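PDB 1R6V: fervidolysin from Fervidobacterium pennivorans, which degrades keratin into peptides as a subtilisin-like serine protease, allowing the bacterium to grow on native feathers. Local coordinates for residues 262-267 with 289-294; 312-317 with 405-410. The protein carries 1 engineered substitution. All blocks are in the same frame, centred on the assembly; numbering follows the deposited sequence.

Overall arrangement
Both contacts lie in the subtilisin-like catalytic domain, their centres about 10 Å apart, and share one mixed sheet. Contact 1 pairs strand 263-269 with strand 290-294. The next strand, 314-322, carries the first segment of contact 2 and meets helix 403-413 there. I314 N lies 2.9 Å from M291 O and V316 N the same distance from V293 O, both probable hydrogen bonds, and V290 CG1 packs 3.6 Å from I314 CD1. Contact 1 ends near the inferred charge relay system (D162, S381 and the engineered A200): the S267 side chain is about 4 Å from that of S381, and that of N265 about 5 Å from that of D162. Contact 2 lies away from it.

Contact 1: 262-267 with 289-294; sequences KVMNHS and VVMVVS
The imidazole of H266 has V292 O at its edge, in the ring plane, while the methyls V293 CG2 and M291 CE approach it obliquely. M291 SD also lies at the ring edge, 4.8 Å from the centroid, and M291 CE comes 3.6 Å from H266 NE2. With CG beside the backbone N (chi1 -63°) and bends at chi2 and chi3, the M291 thioether is brought over to H266 and to M264, whose CG is 3.6 Å from M291 SD; the two methionines run side by side. F281 and W268 also meet the imidazole, and W268 NE1 is hydrogen-bonded to H266 ND1.

On the face of V263 and N265, V263 CG2 packs 4.0 Å from V292 CG2. N265 ND2 bonds T388 OG1 of helix 380-397. Between the strands run five backbone hydrogen bonds in parallel register, from V290 N to K262 O (3.0 Å, 170° at the hydrogen) to S294 N to H266 O (2.9 Å). At the far end S267 OG sits 3.3 Å from S294 CB.

Helix 275-286 connects the two strands in a beta-alpha-beta unit and packs on M264, V289 and M291. M264, M291, H266 and V293 share one face; V263, V290, V292 and N265 lie on the other. The backbone groups of the buried pair are met by one another, by strand 157-162 beside 262-267 and by strand 314-322 beside 290-294, which suits a central position in the sheet.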
ATOM      1  N   LYS A 262     -10.405 -16.369  -6.486  1.00 13.53           N
ATOM      2  CA  LYS A 262     -11.181 -16.002  -5.303  1.00 14.39           C
ATOM      3  C   LYS A 262     -10.302 -15.773  -4.077  1.00 12.84           C
ATOM      4  O   LYS A 262     -10.758 -15.256  -3.060  1.00 11.00           O
ATOM      5  CB  LYS A 262     -12.254 -17.054  -5.003  1.00 16.36           C
ATOM      6  CG  LYS A 262     -13.340 -17.123  -6.060  1.00 24.44           C
ATOM      7  CD  LYS A 262     -13.934 -15.769  -6.325  1.00 27.29           C
ATOM      8  CE  LYS A 262     -14.892 -15.822  -7.513  1.00 31.08           C
ATOM      9  NZ  LYS A 262     -15.376 -14.457  -7.864  1.00 34.76           N
ATOM     10  N   VAL A 263      -9.041 -16.183  -4.166  1.00 11.76           N
ATOM     11  CA  VAL A 263      -8.099 -15.926  -3.080  1.00 11.12           C
ATOM     12  C   VAL A 263      -6.717 -15.828  -3.737  1.00 11.29           C
ATOM     13  O   VAL A 263      -6.462 -16.476  -4.757  1.00 11.02           O
ATOM     14  CB  VAL A 263      -8.132 -17.045  -1.981  1.00 13.98           C
ATOM     15  CG1 VAL A 263      -7.902 -18.420  -2.607  1.00 13.35           C
ATOM     16  CG2 VAL A 263      -7.082 -16.751  -0.911  1.00 11.27           C
ATOM     17  N   MET A 264      -5.861 -14.957  -3.204  1.00  8.44           N
ATOM     18  CA  MET A 264      -4.494 -14.783  -3.731  1.00  8.93           C
ATOM     19  C   MET A 264      -3.495 -14.932  -2.603  1.00  9.33           C
ATOM     20  O   MET A 264      -3.767 -14.523  -1.480  1.00 10.79           O
ATOM     21  CB  MET A 264      -4.297 -13.382  -4.326  1.00 10.05           C
ATOM     22  CG  MET A 264      -5.335 -13.008  -5.395  1.00  9.39           C
ATOM     23  SD  MET A 264      -4.733 -11.662  -6.520  1.00  5.13           S
ATOM     24  CE  MET A 264      -6.344 -11.046  -7.152  1.00 16.21           C
ATOM     25  N   ASN A 265      -2.330 -15.487  -2.924  1.00  9.00           N
ATOM     26  CA  ASN A 265      -1.268 -15.681  -1.939  1.00 11.13           C
ATOM     27  C   ASN A 265      -0.130 -14.713  -2.287  1.00 12.35           C
ATOM     28  O   ASN A 265       0.325 -14.690  -3.424  1.00 12.73           O
ATOM     29  CB  ASN A 265      -0.771 -17.131  -1.987  1.00 11.46           C
ATOM     30  CG  ASN A 265       0.316 -17.397  -0.953  1.00 13.28           C
ATOM     31  OD1 ASN A 265       1.515 -17.211  -1.220  1.00 14.84           O
ATOM     32  ND2 ASN A 265      -0.103 -17.799   0.239  1.00  9.30           N
ATOM     33  N   HIS A 266       0.281 -13.896  -1.318  1.00 10.52           N
ATOM     34  CA  HIS A 266       1.358 -12.906  -1.503  1.00 12.28           C
ATOM     35  C   HIS A 266       2.440 -13.022  -0.435  1.00 13.13           C
ATOM     36  O   HIS A 266       2.125 -13.007   0.757  1.00 14.10           O
ATOM     37  CB  HIS A 266       0.830 -11.475  -1.360  1.00 10.57           C
ATOM     38  CG  HIS A 266      -0.261 -11.117  -2.316  1.00 12.22           C
ATOM     39  ND1 HIS A 266      -0.014 -10.560  -3.557  1.00 10.55           N
ATOM     40  CD2 HIS A 266      -1.605 -11.234  -2.207  1.00 13.86           C
ATOM     41  CE1 HIS A 266      -1.171 -10.355  -4.172  1.00 13.25           C
ATOM     42  NE2 HIS A 266      -2.149 -10.755  -3.373  1.00 12.48           N
ATOM     43  N   SER A 267       3.702 -13.110  -0.839  1.00 13.24           N
ATOM     44  CA  SER A 267       4.777 -13.128   0.152  1.00 12.73           C
ATOM     45  C   SER A 267       5.894 -12.240  -0.370  1.00 13.19           C
ATOM     46  O   SER A 267       6.993 -12.704  -0.695  1.00 11.75           O
ATOM     47  CB  SER A 267       5.280 -14.546   0.400  1.00 15.11           C
ATOM     48  OG  SER A 267       4.286 -15.279   1.112  1.00 18.30           O
ATOM     49  N   VAL A 289     -12.522 -11.064  -3.480  1.00 13.19           N
ATOM     50  CA  VAL A 289     -11.333 -11.910  -3.409  1.00 13.18           C
ATOM     51  C   VAL A 289     -10.605 -11.696  -2.094  1.00 12.29           C
ATOM     52  O   VAL A 289     -10.421 -10.555  -1.648  1.00 12.23           O
ATOM     53  CB  VAL A 289     -10.330 -11.634  -4.557  1.00 13.50           C
ATOM     54  CG1 VAL A 289     -11.046 -11.549  -5.914  1.00 11.07           C
ATOM     55  CG2 VAL A 289      -9.562 -10.397  -4.265  1.00 23.20           C
ATOM     56  N   VAL A 290     -10.179 -12.803  -1.489  1.00 10.81           N
ATOM     57  CA  VAL A 290      -9.458 -12.789  -0.218  1.00  9.90           C
ATOM     58  C   VAL A 290      -7.984 -12.628  -0.532  1.00 11.38           C
ATOM     59  O   VAL A 290      -7.483 -13.269  -1.445  1.00 11.15           O
ATOM     60  CB  VAL A 290      -9.689 -14.115   0.549  1.00  9.48           C
ATOM     61  CG1 VAL A 290      -8.809 -14.178   1.816  1.00 12.42           C
ATOM     62  CG2 VAL A 290     -11.161 -14.194   0.940  1.00 12.42           C
ATOM     63  N   MET A 291      -7.301 -11.762   0.214  1.00  8.21           N
ATOM     64  CA  MET A 291      -5.883 -11.514  -0.019  1.00  8.93           C
ATOM     65  C   MET A 291      -5.077 -11.936   1.206  1.00  9.47           C
ATOM     66  O   MET A 291      -5.175 -11.298   2.243  1.00 10.85           O
ATOM     67  CB  MET A 291      -5.667 -10.021  -0.321  1.00  9.44           C
ATOM     68  CG  MET A 291      -6.390  -9.544  -1.615  1.00 10.26           C
ATOM     69  SD  MET A 291      -5.825 -10.200  -3.238  1.00  4.22           S
ATOM     70  CE  MET A 291      -4.993  -8.695  -3.977  1.00 10.49           C
ATOM     71  N   VAL A 292      -4.304 -13.015   1.055  1.00 10.14           N
ATOM     72  CA  VAL A 292      -3.459 -13.573   2.119  1.00 10.84           C
ATOM     73  C   VAL A 292      -2.042 -13.052   1.874  1.00 11.18           C
ATOM     74  O   VAL A 292      -1.508 -13.188   0.767  1.00 10.88           O
ATOM     75  CB  VAL A 292      -3.477 -15.127   2.068  1.00  9.88           C
ATOM     76  CG1 VAL A 292      -2.580 -15.704   3.171  1.00 11.81           C
ATOM     77  CG2 VAL A 292      -4.935 -15.637   2.256  1.00 11.60           C
ATOM     78  N   VAL A 293      -1.451 -12.439   2.890  1.00 10.96           N
ATOM     79  CA  VAL A 293      -0.105 -11.873   2.753  1.00 11.59           C
ATOM     80  C   VAL A 293       0.759 -12.323   3.908  1.00 11.65           C
ATOM     81  O   VAL A 293       0.341 -12.284   5.073  1.00 12.02           O
ATOM     82  CB  VAL A 293      -0.144 -10.332   2.761  1.00 12.05           C
ATOM     83  CG1 VAL A 293       1.258  -9.756   2.518  1.00 14.51           C
ATOM     84  CG2 VAL A 293      -1.122  -9.847   1.716  1.00 11.87           C
ATOM     85  N   SER A 294       1.978 -12.740   3.603  1.00 12.68           N
ATOM     86  CA  SER A 294       2.841 -13.175   4.684  1.00 14.62           C
ATOM     87  C   SER A 294       3.316 -11.964   5.499  1.00 16.45           C
ATOM     88  O   SER A 294       3.490 -10.854   4.971  1.00 16.02           O
ATOM     89  CB  SER A 294       4.045 -13.923   4.117  1.00 17.00           C
ATOM     90  OG  SER A 294       4.890 -12.983   3.500  1.00 25.14           O
TER

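Contact 2: 312-317 with 405-410; sequences GVIQVA and QIRKLL
I314 and R407 run antiparallel alongside each other, the isoleucine reaching from the strand to the helix, the arginine returning from the helix. I314 CG1 lies 3.9 Å from R407 CB, and its CD1 goes on to the helix backbone, 4.0 Å from R407 CA. The extended isoleucine (chi2 -176°) ends against I406 and L410, with CD1 4.3 Å from I406 CG2 and 4.0 Å from L410 CD1. With an alanine here in place of I314, the loss of CG1, CG2 and CD1 would probably leave a gap against R407 CB and L410 CD1.

R407 leaves the helix with CG anti to its backbone N (chi1 -179°), runs past I314 and turns at chi3 (58°), so its methylenes line the isoleucine while the guanidinium goes elsewhere. CD passes 4.0 Å from V313 O. A water lies at the edge of the guanidinium, in its plane: it accepts from R407 NE at 2.9 Å and donates to G312 O at 2.6 Å, linking the helix to the loop before the strand. Salt bridges from R407 NH1 to D494 and E411, and a hydrogen bond from NH2 to H492 O, hold the charged end.

Helix 380-397 receives I406 on V391 and L410 on V390 and L394. Through I314 and the water, strand 314-322 of the central sheet is joined to helix 403-413, an arrangement of helices against a mostly parallel sheet that belongs to the alpha/beta fold of the subtilases.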
ATOM      1  N   GLY A 312      -7.592  -4.978   5.686  1.00 11.66           N
ATOM      2  CA  GLY A 312      -8.417  -5.981   5.048  1.00 11.52           C
ATOM      3  C   GLY A 312      -7.738  -7.283   4.666  1.00 11.35           C
ATOM      4  O   GLY A 312      -8.411  -8.310   4.504  1.00 12.93           O
ATOM      5  N   VAL A 313      -6.423  -7.249   4.479  1.00 10.83           N
ATOM      6  CA  VAL A 313      -5.710  -8.463   4.111  1.00 12.37           C
ATOM      7  C   VAL A 313      -5.612  -9.381   5.320  1.00 12.18           C
ATOM      8  O   VAL A 313      -5.820  -8.947   6.454  1.00 13.67           O
ATOM      9  CB  VAL A 313      -4.270  -8.176   3.618  1.00 12.46           C
ATOM     10  CG1 VAL A 313      -4.298  -7.162   2.493  1.00 13.70           C
ATOM     11  CG2 VAL A 313      -3.401  -7.712   4.753  1.00 16.50           C
ATOM     12  N   ILE A 314      -5.335 -10.652   5.059  1.00 10.95           N
ATOM     13  CA  ILE A 314      -5.156 -11.634   6.124  1.00  8.88           C
ATOM     14  C   ILE A 314      -3.641 -11.810   6.226  1.00  9.98           C
ATOM     15  O   ILE A 314      -3.028 -12.450   5.368  1.00 10.04           O
ATOM     16  CB  ILE A 314      -5.776 -12.992   5.772  1.00 10.58           C
ATOM     17  CG1 ILE A 314      -7.289 -12.844   5.560  1.00 11.00           C
ATOM     18  CG2 ILE A 314      -5.484 -13.992   6.879  1.00 11.54           C
ATOM     19  CD1 ILE A 314      -8.016 -14.176   5.304  1.00 12.38           C
ATOM     20  N   GLN A 315      -3.035 -11.236   7.261  1.00 10.07           N
ATOM     21  CA  GLN A 315      -1.579 -11.333   7.427  1.00 11.75           C
ATOM     22  C   GLN A 315      -1.237 -12.602   8.212  1.00 10.83           C
ATOM     23  O   GLN A 315      -1.840 -12.879   9.243  1.00 10.94           O
ATOM     24  CB  GLN A 315      -1.047 -10.086   8.135  1.00 14.27           C
ATOM     25  CG  GLN A 315       0.468 -10.069   8.239  1.00 19.38           C
ATOM     26  CD  GLN A 315       1.007  -8.776   8.844  1.00 22.05           C
ATOM     27  OE1 GLN A 315       0.346  -7.738   8.816  1.00 24.87           O
ATOM     28  NE2 GLN A 315       2.219  -8.837   9.379  1.00 26.52           N
ATOM     29  N   VAL A 316      -0.260 -13.362   7.720  1.00  9.33           N
ATOM     30  CA  VAL A 316       0.085 -14.648   8.310  1.00 10.90           C
ATOM     31  C   VAL A 316       1.489 -14.769   8.880  1.00 12.08           C
ATOM     32  O   VAL A 316       2.466 -14.432   8.214  1.00 12.87           O
ATOM     33  CB  VAL A 316      -0.091 -15.754   7.243  1.00 11.64           C
ATOM     34  CG1 VAL A 316       0.229 -17.125   7.805  1.00 10.75           C
ATOM     35  CG2 VAL A 316      -1.505 -15.698   6.683  1.00 12.29           C
ATOM     36  N   ALA A 317       1.582 -15.263  10.110  1.00 11.62           N
ATOM     37  CA  ALA A 317       2.876 -15.460  10.752  1.00 13.18           C
ATOM     38  C   ALA A 317       3.336 -16.901  10.599  1.00 13.78           C
ATOM     39  O   ALA A 317       2.530 -17.814  10.428  1.00 11.74           O
ATOM     40  CB  ALA A 317       2.779 -15.109  12.226  1.00 11.33           C
ATOM     41  N   GLN A 405     -15.611 -12.061   6.524  1.00 10.21           N
ATOM     42  CA  GLN A 405     -16.179 -13.235   7.171  1.00 11.90           C
ATOM     43  C   GLN A 405     -15.183 -14.385   7.179  1.00 11.60           C
ATOM     44  O   GLN A 405     -15.090 -15.133   8.151  1.00 13.58           O
ATOM     45  CB  GLN A 405     -17.462 -13.669   6.466  1.00 12.78           C
ATOM     46  CG  GLN A 405     -18.606 -12.683   6.607  1.00 12.72           C
ATOM     47  CD  GLN A 405     -19.868 -13.167   5.891  1.00 12.95           C
ATOM     48  OE1 GLN A 405     -19.913 -13.237   4.666  1.00 13.20           O
ATOM     49  NE2 GLN A 405     -20.889 -13.505   6.660  1.00 14.20           N
ATOM     50  N   ILE A 406     -14.444 -14.533   6.087  1.00  9.66           N
ATOM     51  CA  ILE A 406     -13.443 -15.587   6.023  1.00 10.91           C
ATOM     52  C   ILE A 406     -12.362 -15.299   7.051  1.00 12.07           C
ATOM     53  O   ILE A 406     -11.956 -16.196   7.804  1.00 12.32           O
ATOM     54  CB  ILE A 406     -12.812 -15.680   4.609  1.00 11.10           C
ATOM     55  CG1 ILE A 406     -13.856 -16.204   3.610  1.00 12.33           C
ATOM     56  CG2 ILE A 406     -11.548 -16.583   4.654  1.00 12.51           C
ATOM     57  CD1 ILE A 406     -14.331 -17.644   3.891  1.00 14.40           C
ATOM     58  N   ARG A 407     -11.884 -14.051   7.108  1.00 11.13           N
ATOM     59  CA  ARG A 407     -10.849 -13.745   8.075  1.00 11.23           C
ATOM     60  C   ARG A 407     -11.348 -13.964   9.499  1.00 11.46           C
ATOM     61  O   ARG A 407     -10.654 -14.574  10.303  1.00 11.45           O
ATOM     62  CB  ARG A 407     -10.342 -12.308   7.936  1.00 11.67           C
ATOM     63  CG  ARG A 407      -9.234 -11.966   8.937  1.00 11.46           C
ATOM     64  CD  ARG A 407      -8.671 -10.571   8.679  1.00 12.42           C
ATOM     65  NE  ARG A 407      -9.700  -9.532   8.737  1.00 12.98           N
ATOM     66  CZ  ARG A 407     -10.260  -9.093   9.860  1.00 14.05           C
ATOM     67  NH1 ARG A 407      -9.885  -9.595  11.036  1.00 11.29           N
ATOM     68  NH2 ARG A 407     -11.203  -8.162   9.801  1.00 12.21           N
ATOM     69  N   LYS A 408     -12.547 -13.470   9.815  1.00  9.15           N
ATOM     70  CA  LYS A 408     -13.032 -13.664  11.181  1.00 11.12           C
ATOM     71  C   LYS A 408     -13.241 -15.121  11.529  1.00 11.48           C
ATOM     72  O   LYS A 408     -13.081 -15.506  12.684  1.00 13.72           O
ATOM     73  CB  LYS A 408     -14.333 -12.887  11.428  1.00 11.65           C
ATOM     74  CG  LYS A 408     -14.179 -11.366  11.389  1.00 14.99           C
ATOM     75  CD  LYS A 408     -13.045 -10.831  12.298  1.00 18.42           C
ATOM     76  CE  LYS A 408     -13.120 -11.361  13.717  1.00 20.81           C
ATOM     77  NZ  LYS A 408     -12.011 -10.773  14.551  1.00 23.32           N
ATOM     78  N   LEU A 409     -13.618 -15.937  10.553  1.00 10.04           N
ATOM     79  CA  LEU A 409     -13.829 -17.356  10.820  1.00 12.50           C
ATOM     80  C   LEU A 409     -12.494 -17.960  11.228  1.00 12.71           C
ATOM     81  O   LEU A 409     -12.409 -18.731  12.187  1.00 12.55           O
ATOM     82  CB  LEU A 409     -14.367 -18.067   9.578  1.00 12.28           C
ATOM     83  CG  LEU A 409     -14.599 -19.582   9.714  1.00 11.71           C
ATOM     84  CD1 LEU A 409     -15.445 -19.922  10.971  1.00 13.65           C
ATOM     85  CD2 LEU A 409     -15.294 -20.076   8.464  1.00 12.41           C
ATOM     86  N   LEU A 410     -11.440 -17.605  10.498  1.00 10.54           N
ATOM     87  CA  LEU A 410     -10.118 -18.119  10.838  1.00 10.73           C
ATOM     88  C   LEU A 410      -9.670 -17.700  12.232  1.00 11.67           C
ATOM     89  O   LEU A 410      -9.121 -18.508  12.984  1.00 11.72           O
ATOM     90  CB  LEU A 410      -9.071 -17.621   9.837  1.00 10.67           C
ATOM     91  CG  LEU A 410      -9.226 -18.095   8.399  1.00 13.21           C
ATOM     92  CD1 LEU A 410      -8.095 -17.505   7.592  1.00 15.27           C
ATOM     93  CD2 LEU A 410      -9.237 -19.583   8.317  1.00 14.92           C
TER
HETATM   94  O   HOH W   1     -10.461  -9.008   6.000  1.00 12.30           O